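Local coordinates for protein polyphosphate kinase (Porphyromonas gingivalis, PDB 2O8R) that probably catalyses the reversible transfer of the terminal phosphate of ATP onto a growing long-chain polyphosphate, with magnesium as cofactor, at residues T267-D272 with E278-I283. The protein carries 3 engineered substitutions. Sequence-based numbering, arbitrary orientation.
Sequences TRFMYD and EVLRYI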
loop_
_atom_site.group_PDB
_atom_site.type_symbol
_atom_site.label_atom_id
_atom_site.label_comp_id
_atom_site.label_asym_id
_atom_site.label_seq_id
_atom_site.Cartn_x
_atom_site.Cartn_y
_atom_site.Cartn_z
ATOM N N THR A 267 19.141 18.556 -7.789
ATOM C CA THR A 267 18.854 19.877 -7.195
ATOM C C THR A 267 19.661 20.110 -5.922
ATOM O O THR A 267 20.001 21.246 -5.573
ATOM C CB THR A 267 17.372 20.046 -6.797
ATOM O OG1 THR A 267 17.165 19.458 -5.509
ATOM C CG2 THR A 267 16.441 19.407 -7.814
ATOM N N ARG A 268 19.943 19.017 -5.226
ATOM C CA ARG A 268 20.648 19.063 -3.963
ATOM C C ARG A 268 21.618 17.887 -3.893
ATOM O O ARG A 268 21.315 16.797 -4.387
ATOM C CB ARG A 268 19.626 18.989 -2.823
ATOM C CG ARG A 268 20.163 19.282 -1.445
ATOM C CD ARG A 268 19.054 19.709 -0.495
ATOM N NE ARG A 268 18.143 18.624 -0.139
ATOM C CZ ARG A 268 17.140 18.750 0.727
ATOM N NH1 ARG A 268 16.913 19.914 1.317
ATOM N NH2 ARG A 268 16.361 17.717 1.007
ATOM N N PHE A 269 22.794 18.125 -3.321
ATOM C CA PHE A 269 23.661 17.039 -2.874
ATOM C C PHE A 269 24.170 17.362 -1.478
ATOM O O PHE A 269 25.015 18.229 -1.294
ATOM C CB PHE A 269 24.820 16.782 -3.838
ATOM C CG PHE A 269 25.674 15.602 -3.447
ATOM C CD1 PHE A 269 25.365 14.331 -3.904
ATOM C CD2 PHE A 269 26.775 15.762 -2.606
ATOM C CE1 PHE A 269 26.143 13.239 -3.536
ATOM C CE2 PHE A 269 27.552 14.684 -2.236
ATOM C CZ PHE A 269 27.236 13.416 -2.697
HETATM N N MSE A 270 23.654 16.644 -0.496
HETATM C CA MSE A 270 23.853 16.984 0.899
HETATM C C MSE A 270 24.742 15.935 1.546
HETATM O O MSE A 270 24.598 14.743 1.275
HETATM C CB MSE A 270 22.485 17.032 1.569
HETATM C CG MSE A 270 22.448 17.420 3.025
HETATM SE SE MSE A 270 20.631 17.046 3.594
HETATM C CE MSE A 270 20.771 17.266 5.531
ATOM N N TYR A 271 25.668 16.372 2.392
ATOM C CA TYR A 271 26.625 15.445 2.990
ATOM C C TYR A 271 27.095 15.914 4.350
ATOM O O TYR A 271 27.077 17.109 4.645
ATOM C CB TYR A 271 27.833 15.234 2.073
ATOM C CG TYR A 271 28.601 16.499 1.771
ATOM C CD1 TYR A 271 29.702 16.863 2.536
ATOM C CD2 TYR A 271 28.229 17.329 0.716
ATOM C CE1 TYR A 271 30.410 18.016 2.268
ATOM C CE2 TYR A 271 28.926 18.493 0.440
ATOM C CZ TYR A 271 30.017 18.832 1.219
ATOM O OH TYR A 271 30.721 19.985 0.951
ATOM N N ASP A 272 27.524 14.952 5.162
ATOM C CA ASP A 272 28.065 15.195 6.487
ATOM C C ASP A 272 29.327 16.049 6.386
ATOM O O ASP A 272 30.319 15.643 5.790
ATOM C CB ASP A 272 28.317 13.844 7.175
ATOM C CG ASP A 272 29.452 13.878 8.179
ATOM O OD1 ASP A 272 29.518 14.806 9.017
ATOM O OD2 ASP A 272 30.273 12.939 8.136
ATOM N N GLU A 278 38.090 16.251 -1.426
ATOM C CA GLU A 278 38.684 15.257 -2.319
ATOM C C GLU A 278 37.702 14.122 -2.587
ATOM O O GLU A 278 37.550 13.678 -3.727
ATOM C CB GLU A 278 39.988 14.691 -1.753
ATOM C CG GLU A 278 41.086 15.714 -1.548
ATOM C CD GLU A 278 41.253 16.098 -0.094
ATOM O OE1 GLU A 278 41.811 15.287 0.676
ATOM O OE2 GLU A 278 40.838 17.215 0.277
ATOM N N VAL A 279 37.027 13.674 -1.530
ATOM C CA VAL A 279 36.040 12.607 -1.652
ATOM C C VAL A 279 34.730 13.121 -2.267
ATOM O O VAL A 279 34.022 12.372 -2.955
ATOM C CB VAL A 279 35.858 11.823 -0.311
ATOM C CG1 VAL A 279 35.673 12.750 0.851
ATOM C CG2 VAL A 279 34.731 10.790 -0.397
ATOM N N LEU A 280 34.433 14.402 -2.053
ATOM C CA LEU A 280 33.306 15.036 -2.731
ATOM C C LEU A 280 33.547 14.978 -4.228
ATOM O O LEU A 280 32.749 14.398 -4.974
ATOM C CB LEU A 280 33.143 16.490 -2.304
ATOM C CG LEU A 280 31.727 17.074 -2.315
ATOM C CD1 LEU A 280 31.786 18.523 -1.886
ATOM C CD2 LEU A 280 31.010 16.945 -3.661
ATOM N N ARG A 281 34.665 15.559 -4.658
ATOM C CA ARG A 281 35.022 15.566 -6.071
ATOM C C ARG A 281 35.341 14.167 -6.577
ATOM O O ARG A 281 35.574 13.974 -7.769
ATOM C CB ARG A 281 36.157 16.557 -6.375
ATOM C CG ARG A 281 37.548 16.125 -5.937
ATOM C CD ARG A 281 38.587 17.179 -6.311
ATOM N NE ARG A 281 38.293 18.478 -5.702
ATOM C CZ ARG A 281 38.949 19.005 -4.670
ATOM N NH1 ARG A 281 39.962 18.354 -4.111
ATOM N NH2 ARG A 281 38.594 20.195 -4.196
ATOM N N TYR A 282 35.335 13.191 -5.673
ATOM C CA TYR A 282 35.461 11.803 -6.083
ATOM C C TYR A 282 34.113 11.196 -6.467
ATOM O O TYR A 282 34.055 10.320 -7.331
ATOM C CB TYR A 282 36.179 10.945 -5.037
ATOM C CG TYR A 282 37.009 9.866 -5.682
ATOM C CD1 TYR A 282 38.329 10.115 -6.055
ATOM C CD2 TYR A 282 36.466 8.610 -5.964
ATOM C CE1 TYR A 282 39.095 9.145 -6.669
ATOM C CE2 TYR A 282 37.223 7.630 -6.576
ATOM C CZ TYR A 282 38.538 7.903 -6.930
ATOM O OH TYR A 282 39.304 6.937 -7.541
ATOM N N ILE A 283 33.033 11.653 -5.837
ATOM C CA ILE A 283 31.707 11.269 -6.316
ATOM C C ILE A 283 31.233 12.274 -7.367
ATOM O O ILE A 283 30.347 11.979 -8.169
ATOM C CB ILE A 283 30.658 11.125 -5.198
ATOM C CG1 ILE A 283 31.317 10.974 -3.827
ATOM C CG2 ILE A 283 29.762 9.934 -5.495
ATOM C CD1 ILE A 283 30.452 11.461 -2.677
#
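The first two elements of a beta-alpha-beta unit in the middle domain of this PPK1-family kinase meet where F269 and Y271 of strand 268-272 pack against L280 and I283, one turn apart on the helix. Its CD1 3.6 Å from CZ of Y271 and 3.4 Å from OH of the same residue, L280 also sets its CG over one face of that phenol, the two side chains crossing at about a right angle. The other methyl, CD2, reaches obliquely to CE2 of F269 at a looser 4.4 Å. I283 meets the far end of the phenyl ring, its CD1 standing 3.8 Å from CZ of F269. With CG of F269 anti to the backbone N (chi1 -176°) and that of Y271 between N and the carbonyl carbon (chi1 60°), the two rings leave the strand by different routes, yet both reach L280. The axis of helical segment 278-283 runs roughly antiparallel to that of strand 268-272, at 146°, as expected of the crossover that returns the chain to strand 294-297. That third element lies parallel beside 268-272, which pairs on its other edge with 225-235 in a mixed sheet. All four touching residues are buried and no hydrogen bond joins strand and helix; apart from the Y271 hydroxyl, the touching atoms are carbons. I157 and M275, both in loops, also touch I283.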